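Local coordinates for conserved hypothetical protein TM1158 (Thermotoga maritima, PDB 1O1Y) that probably works as a type 1 glutamine amidotransferase, releasing ammonia from glutamine for transfer to an acceptor substrate, at residues Asp142-Phe147 and Lys223-Leu228; Arg195-Tyr200 and Arg212-Thr217. All blocks are in the same frame, centred on the assembly; numbering follows the deposited sequence.

The two contacts share helix 211-237, the long C-terminal helix, and their centres lie about 17 Å apart. Along the chain the order is 142-147, 195-200, 212-217, 223-228, so both segments of contact 2 fall between the two halves of contact 1. Contact 2 pairs the start of the long helix with helix 190-199; contact 1, further along, sets it over strand 143-150 of the mixed sheet. They also touch: Phe147 packs on Trp196 and Leu214, and the Arg145 chain reaches Thr217. Together they tie the final helices back onto the sheet of this flavodoxin-like amidotransferase, first helix against helix and then helix against strand.

Contact 1. Residues Asp142-Phe147 and Lys223-Leu228; sequences DRLRVF and KVLKGL. With SO4 (sulfate ion), chain E; SO4 (sulfate ion), chain I; SO4 (sulfate ion), chain H.
Leu144, Leu225 and Leu228 carry this contact. Leu144 rises from its strand with CG opposite the backbone N (chi1 -175°) and meets Leu228 tip to tip. Leu144 CD1 and Leu228 CD1 are a tight 3.5 Å apart. Leu225 comes across Leu144 at a slant, Leu225 CD2 lying 4.2 Å from Leu144 CD1. The same Leu225 CD2 also rests on the strand backbone, 3.8 Å from Arg145 O. Phe140 and Pro141 also touch Leu228, as Trp125 and Ile186 touch Leu225. The helix passes over the strand almost at right angles (-100°), with the two axes 10.0 Å apart.

On the strand's polar flank, the extended Arg143 pairs with one sulfate: Arg143 NH2 donates to sulfate O2 at 2.9 Å, and Arg143 NH1 to O4. Its cation also sits against Phe127. Arg145, modelled in two conformers, bends toward a salt bridge with Glu221; in the conformer described here NH1 also bonds a second sulfate, and NH2 makes a weak bond to O3 of the ion held by Arg143. These ions probably come from the crystallisation liquor. With no hydrogen bond between the two segments, strand and helix are joined here by leucine methyls, while the strand's arginines gather anions.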
loop_
_atom_site.group_PDB
_atom_site.type_symbol
_atom_site.label_atom_id
_atom_site.label_comp_id
_atom_site.label_asym_id
_atom_site.label_seq_id
_atom_site.Cartn_x
_atom_site.Cartn_y
_atom_site.Cartn_z
ATOM N N ASP A 142 14.583 10.229 -7.537
ATOM C CA ASP A 142 13.911 11.488 -7.239
ATOM C C ASP A 142 12.524 11.571 -7.866
ATOM O O ASP A 142 11.625 12.194 -7.293
ATOM C CB ASP A 142 14.754 12.653 -7.745
ATOM C CG ASP A 142 16.013 12.859 -6.929
ATOM O OD1 ASP A 142 16.901 13.586 -7.418
ATOM O OD2 ASP A 142 16.169 12.326 -5.805
ATOM N N ARG A 143 12.361 10.946 -9.036
ATOM C CA ARG A 143 11.110 11.032 -9.787
ATOM C C ARG A 143 10.814 9.664 -10.357
ATOM O O ARG A 143 11.650 9.112 -11.071
ATOM C CB ARG A 143 11.295 12.080 -10.854
ATOM C CG ARG A 143 10.185 12.386 -11.883
ATOM C CD ARG A 143 10.756 13.367 -12.881
ATOM N NE ARG A 143 9.937 13.806 -14.007
ATOM C CZ ARG A 143 10.098 13.418 -15.237
ATOM N NH1 ARG A 143 9.310 13.928 -16.159
ATOM N NH2 ARG A 143 10.993 12.468 -15.573
ATOM N N LEU A 144 9.656 9.112 -10.013
ATOM C CA LEU A 144 9.361 7.672 -10.218
ATOM C C LEU A 144 7.955 7.566 -10.818
ATOM O O LEU A 144 6.998 8.158 -10.283
ATOM C CB LEU A 144 9.413 6.945 -8.838
ATOM C CG LEU A 144 9.249 5.405 -8.840
ATOM C CD1 LEU A 144 10.372 4.667 -9.598
ATOM C CD2 LEU A 144 9.176 4.899 -7.434
ATOM N N ARG A 145 7.823 6.759 -11.862
ATOM C CA ARG A 145 6.512 6.425 -12.402
ATOM C C ARG A 145 5.918 5.263 -11.641
ATOM O O ARG A 145 6.535 4.213 -11.491
ATOM C CB ARG A 145 6.635 6.086 -13.867
ATOM C CG ARG A 145 5.328 6.055 -14.560
ATOM C CD ARG A 145 5.441 5.789 -16.078
ATOM N NE ARG A 145 5.955 6.948 -16.802
ATOM C CZ ARG A 145 7.176 7.067 -17.317
ATOM N NH1 ARG A 145 8.085 6.089 -17.213
ATOM N NH2 ARG A 145 7.489 8.171 -17.989
ATOM N N VAL A 146 4.719 5.485 -11.107
ATOM C CA VAL A 146 4.032 4.510 -10.273
ATOM C C VAL A 146 2.558 4.372 -10.667
ATOM O O VAL A 146 1.985 5.205 -11.429
ATOM C CB VAL A 146 4.118 4.895 -8.777
ATOM C CG1 VAL A 146 5.542 5.017 -8.339
ATOM C CG2 VAL A 146 3.306 6.154 -8.493
ATOM N N PHE A 147 1.939 3.304 -10.185
ATOM C CA PHE A 147 0.542 3.034 -10.537
ATOM C C PHE A 147 -0.421 3.517 -9.419
ATOM O O PHE A 147 -0.223 3.265 -8.233
ATOM C CB PHE A 147 0.340 1.563 -10.784
ATOM C CG PHE A 147 -1.048 1.193 -11.183
ATOM C CD1 PHE A 147 -1.598 1.652 -12.366
ATOM C CD2 PHE A 147 -1.787 0.315 -10.383
ATOM C CE1 PHE A 147 -2.910 1.253 -12.733
ATOM C CE2 PHE A 147 -3.053 -0.076 -10.739
ATOM C CZ PHE A 147 -3.623 0.415 -11.908
ATOM N N LYS A 223 10.138 -4.369 -13.864
ATOM C CA LYS A 223 11.475 -4.779 -13.374
ATOM C C LYS A 223 12.076 -3.717 -12.398
ATOM O O LYS A 223 12.571 -4.068 -11.310
ATOM C CB LYS A 223 12.410 -5.024 -14.541
ATOM C CG LYS A 223 13.845 -5.406 -14.086
ATOM C CD LYS A 223 14.833 -5.451 -15.203
ATOM C CE LYS A 223 16.258 -5.710 -14.646
ATOM N NZ LYS A 223 16.564 -7.122 -14.727
ATOM N N VAL A 224 11.993 -2.447 -12.771
ATOM C CA VAL A 224 12.482 -1.368 -11.929
ATOM C C VAL A 224 11.679 -1.319 -10.634
ATOM O O VAL A 224 12.271 -1.240 -9.561
ATOM C CB VAL A 224 12.427 -0.003 -12.621
ATOM C CG1 VAL A 224 12.666 1.144 -11.666
ATOM C CG2 VAL A 224 13.451 0.063 -13.711
ATOM N N LEU A 225 10.355 -1.423 -10.744
ATOM C CA LEU A 225 9.513 -1.333 -9.566
ATOM C C LEU A 225 9.769 -2.527 -8.632
ATOM O O LEU A 225 9.844 -2.340 -7.426
ATOM C CB LEU A 225 8.070 -1.214 -9.945
ATOM C CG LEU A 225 7.668 0.162 -10.503
ATOM C CD1 LEU A 225 6.217 0.132 -10.876
ATOM C CD2 LEU A 225 7.975 1.266 -9.542
ATOM N N LYS A 226 9.915 -3.726 -9.179
ATOM C CA LYS A 226 10.177 -4.888 -8.344
ATOM C C LYS A 226 11.485 -4.742 -7.575
ATOM O O LYS A 226 11.568 -5.135 -6.405
ATOM C CB LYS A 226 10.204 -6.175 -9.150
ATOM C CG LYS A 226 10.179 -7.406 -8.284
ATOM C CD LYS A 226 10.147 -8.640 -9.139
ATOM C CE LYS A 226 9.986 -9.886 -8.328
ATOM N NZ LYS A 226 9.978 -11.093 -9.211
ATOM N N GLY A 227 12.509 -4.216 -8.227
ATOM C CA GLY A 227 13.781 -4.004 -7.584
ATOM C C GLY A 227 13.684 -3.016 -6.417
ATOM O O GLY A 227 14.276 -3.245 -5.342
ATOM N N LEU A 228 12.955 -1.925 -6.610
ATOM C CA LEU A 228 12.746 -0.938 -5.543
ATOM C C LEU A 228 11.925 -1.510 -4.365
ATOM O O LEU A 228 12.239 -1.287 -3.200
ATOM C CB LEU A 228 12.073 0.291 -6.101
ATOM C CG LEU A 228 12.899 1.105 -7.114
ATOM C CD1 LEU A 228 12.051 2.215 -7.713
ATOM C CD2 LEU A 228 14.104 1.658 -6.482
HETATM S S SO4 E . 9.834 11.414 -19.174
HETATM O O1 SO4 E . 10.485 11.673 -20.438
HETATM O O2 SO4 E . 10.821 11.106 -18.181
HETATM O O3 SO4 E . 8.869 10.331 -19.268
HETATM O O4 SO4 E . 9.019 12.565 -18.859
HETATM S S SO4 I . 18.173 9.684 -9.411
HETATM O O1 SO4 I . 17.884 8.650 -10.385
HETATM O O2 SO4 I . 19.074 10.727 -9.951
HETATM O O3 SO4 I . 18.804 9.080 -8.249
HETATM O O4 SO4 I . 16.943 10.159 -8.925
HETATM S S SO4 H . 12.326 6.136 -19.001
HETATM O O1 SO4 H . 12.915 5.582 -20.216
HETATM O O2 SO4 H . 13.114 5.742 -17.840
HETATM O O3 SO4 H . 10.948 5.690 -18.713
HETATM O O4 SO4 H . 12.438 7.580 -19.087
#

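Contact 2. Residues Arg195-Tyr200 and Arg212-Thr217; sequences RWIEAY and RLLLET. With SO4 (sulfate ion), chain J.
Arg195 NE donates to O4 of a bound sulfate over 3.1 Å, bent to 147°. From the same guanidinium, NH2 adds weaker bonds to O1 and O2, and Arg191 NH1, one turn earlier on the helix, holds the ion as well. A bend at chi2 (-59°) turns the Arg195 chain toward it. The anion, probably from the crystallisation liquor, would offset the positive charge of Arg191 and Arg195.

Across the contact, Ile197 does the touching. Its chi1 of 72° places CG1 between the backbone N and the carbonyl carbon, and its two arms part: Ile197 CG2 lies 4.3 Å from Leu214 CD1, while Ile197 CD1 stands 4.4 Å from Leu215 CB. The backbones are nearest at Ile197 and Leu215, whose CA atoms are 8.3 Å apart. This is loose helix-against-helix packing in the C-terminal helices of this flavodoxin-like protein, where helix 190-199 leads through short helix 201-206 into helix 211-237. Leu204 of the short helix touches both Ile197 and Leu214, and Leu215 also packs on Ala190 and Lys194.

Helix 190-199 is set against the loop after strand 179-182 by Trp196, which meets His185 edge-to-face, while Leu214 O of helix 211-237 accepts a hydrogen bond from Trp125 NE1.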
loop_
_atom_site.group_PDB
_atom_site.type_symbol
_atom_site.label_atom_id
_atom_site.label_comp_id
_atom_site.label_asym_id
_atom_site.label_seq_id
_atom_site.Cartn_x
_atom_site.Cartn_y
_atom_site.Cartn_z
ATOM N N ARG A 195 -4.979 -9.041 -14.027
ATOM C CA ARG A 195 -6.086 -9.386 -13.126
ATOM C C ARG A 195 -6.951 -8.172 -12.805
ATOM O O ARG A 195 -8.172 -8.291 -12.738
ATOM C CB ARG A 195 -5.568 -9.986 -11.804
ATOM C CG ARG A 195 -4.938 -11.385 -12.020
ATOM C CD ARG A 195 -5.875 -12.415 -12.609
ATOM N NE ARG A 195 -5.228 -13.713 -12.801
ATOM C CZ ARG A 195 -5.877 -14.830 -13.132
ATOM N NH1 ARG A 195 -7.201 -14.825 -13.337
ATOM N NH2 ARG A 195 -5.197 -15.961 -13.277
ATOM N N TRP A 196 -6.313 -7.041 -12.567
ATOM C CA TRP A 196 -7.033 -5.801 -12.224
ATOM C C TRP A 196 -7.864 -5.292 -13.388
ATOM O O TRP A 196 -9.030 -4.880 -13.216
ATOM C CB TRP A 196 -6.111 -4.684 -11.787
ATOM C CG TRP A 196 -5.530 -4.746 -10.413
ATOM C CD1 TRP A 196 -4.906 -5.809 -9.822
ATOM C CD2 TRP A 196 -5.464 -3.675 -9.475
ATOM N NE1 TRP A 196 -4.480 -5.458 -8.567
ATOM C CE2 TRP A 196 -4.806 -4.157 -8.332
ATOM C CE3 TRP A 196 -5.961 -2.346 -9.462
ATOM C CZ2 TRP A 196 -4.573 -3.376 -7.228
ATOM C CZ3 TRP A 196 -5.739 -1.574 -8.347
ATOM C CH2 TRP A 196 -5.047 -2.110 -7.229
ATOM N N ILE A 197 -7.287 -5.308 -14.580
ATOM C CA ILE A 197 -8.041 -4.834 -15.740
ATOM C C ILE A 197 -9.216 -5.722 -16.071
ATOM O O ILE A 197 -10.238 -5.226 -16.506
ATOM C CB ILE A 197 -7.142 -4.521 -16.975
ATOM C CG1 ILE A 197 -6.605 -5.781 -17.619
ATOM C CG2 ILE A 197 -6.061 -3.548 -16.606
ATOM C CD1 ILE A 197 -5.437 -5.495 -18.554
ATOM N N GLU A 198 -9.107 -7.032 -15.844
ATOM C CA GLU A 198 -10.251 -7.904 -15.965
ATOM C C GLU A 198 -11.275 -7.659 -14.837
ATOM O O GLU A 198 -12.468 -7.630 -15.131
ATOM C CB GLU A 198 -9.842 -9.376 -16.021
ATOM C CG GLU A 198 -10.984 -10.372 -16.178
ATOM C CD GLU A 198 -11.777 -10.205 -17.470
ATOM O OE1 GLU A 198 -11.320 -9.501 -18.407
ATOM O OE2 GLU A 198 -12.883 -10.781 -17.551
ATOM N N ALA A 199 -10.826 -7.489 -13.604
ATOM C CA ALA A 199 -11.745 -7.315 -12.480
ATOM C C ALA A 199 -12.538 -6.008 -12.620
ATOM O O ALA A 199 -13.713 -5.947 -12.219
ATOM C CB ALA A 199 -11.019 -7.301 -11.146
ATOM N N TYR A 200 -11.885 -4.980 -13.180
ATOM C CA TYR A 200 -12.419 -3.619 -13.202
ATOM C C TYR A 200 -12.659 -3.101 -14.599
ATOM O O TYR A 200 -12.663 -1.904 -14.822
ATOM C CB TYR A 200 -11.543 -2.674 -12.406
ATOM C CG TYR A 200 -11.293 -3.164 -10.996
ATOM C CD1 TYR A 200 -10.013 -3.233 -10.468
ATOM C CD2 TYR A 200 -12.346 -3.602 -10.207
ATOM C CE1 TYR A 200 -9.783 -3.734 -9.204
ATOM C CE2 TYR A 200 -12.122 -4.097 -8.938
ATOM C CZ TYR A 200 -10.852 -4.168 -8.444
ATOM O OH TYR A 200 -10.657 -4.667 -7.168
ATOM N N ARG A 212 -5.093 -1.510 -22.485
ATOM C CA ARG A 212 -3.909 -1.882 -23.274
ATOM C C ARG A 212 -2.708 -1.073 -22.841
ATOM O O ARG A 212 -1.619 -1.612 -22.593
ATOM C CB ARG A 212 -4.160 -1.679 -24.773
ATOM N N LEU A 213 -2.900 0.222 -22.681
ATOM C CA LEU A 213 -1.811 1.068 -22.249
ATOM C C LEU A 213 -1.404 0.873 -20.785
ATOM O O LEU A 213 -0.209 0.920 -20.458
ATOM C CB LEU A 213 -2.165 2.519 -22.483
ATOM C CG LEU A 213 -2.562 2.913 -23.895
ATOM C CD1 LEU A 213 -2.754 4.448 -23.907
ATOM C CD2 LEU A 213 -1.549 2.432 -24.958
ATOM N N LEU A 214 -2.371 0.688 -19.870
ATOM C CA LEU A 214 -2.025 0.312 -18.515
ATOM C C LEU A 214 -1.121 -0.933 -18.480
ATOM O O LEU A 214 -0.182 -1.019 -17.688
ATOM C CB LEU A 214 -3.284 0.027 -17.665
ATOM C CG LEU A 214 -4.305 1.150 -17.484
ATOM C CD1 LEU A 214 -5.416 0.660 -16.568
ATOM C CD2 LEU A 214 -3.650 2.329 -16.827
ATOM N N LEU A 215 -1.438 -1.917 -19.302
ATOM C CA LEU A 215 -0.704 -3.175 -19.257
ATOM C C LEU A 215 0.696 -3.007 -19.880
ATOM O O LEU A 215 1.681 -3.527 -19.361
ATOM C CB LEU A 215 -1.464 -4.257 -20.006
ATOM C CG LEU A 215 -0.809 -5.617 -20.112
ATOM C CD1 LEU A 215 -0.426 -6.170 -18.761
ATOM C CD2 LEU A 215 -1.749 -6.553 -20.838
ATOM N N GLU A 216 0.763 -2.294 -20.995
ATOM C CA GLU A 216 2.032 -2.081 -21.670
ATOM C C GLU A 216 2.975 -1.326 -20.758
ATOM O O GLU A 216 4.146 -1.694 -20.629
ATOM C CB GLU A 216 1.851 -1.297 -22.956
ATOM C CG GLU A 216 1.366 -2.153 -24.085
ATOM C CD GLU A 216 1.080 -1.331 -25.343
ATOM O OE1 GLU A 216 1.433 -0.115 -25.383
ATOM O OE2 GLU A 216 0.486 -1.908 -26.277
ATOM N N THR A 217 2.464 -0.312 -20.062
ATOM C CA THR A 217 3.303 0.393 -19.105
ATOM C C THR A 217 3.724 -0.506 -17.933
ATOM O O THR A 217 4.876 -0.416 -17.448
ATOM C CB THR A 217 2.625 1.684 -18.649
ATOM O OG1 THR A 217 2.368 2.490 -19.823
ATOM C CG2 THR A 217 3.491 2.485 -17.753
HETATM S S SO4 J . -2.061 -15.039 -11.678
HETATM O O1 SO4 J . -3.008 -16.046 -11.210
HETATM O O2 SO4 J . -1.955 -15.052 -13.140
HETATM O O3 SO4 J . -0.770 -15.342 -11.069
HETATM O O4 SO4 J . -2.535 -13.722 -11.273
#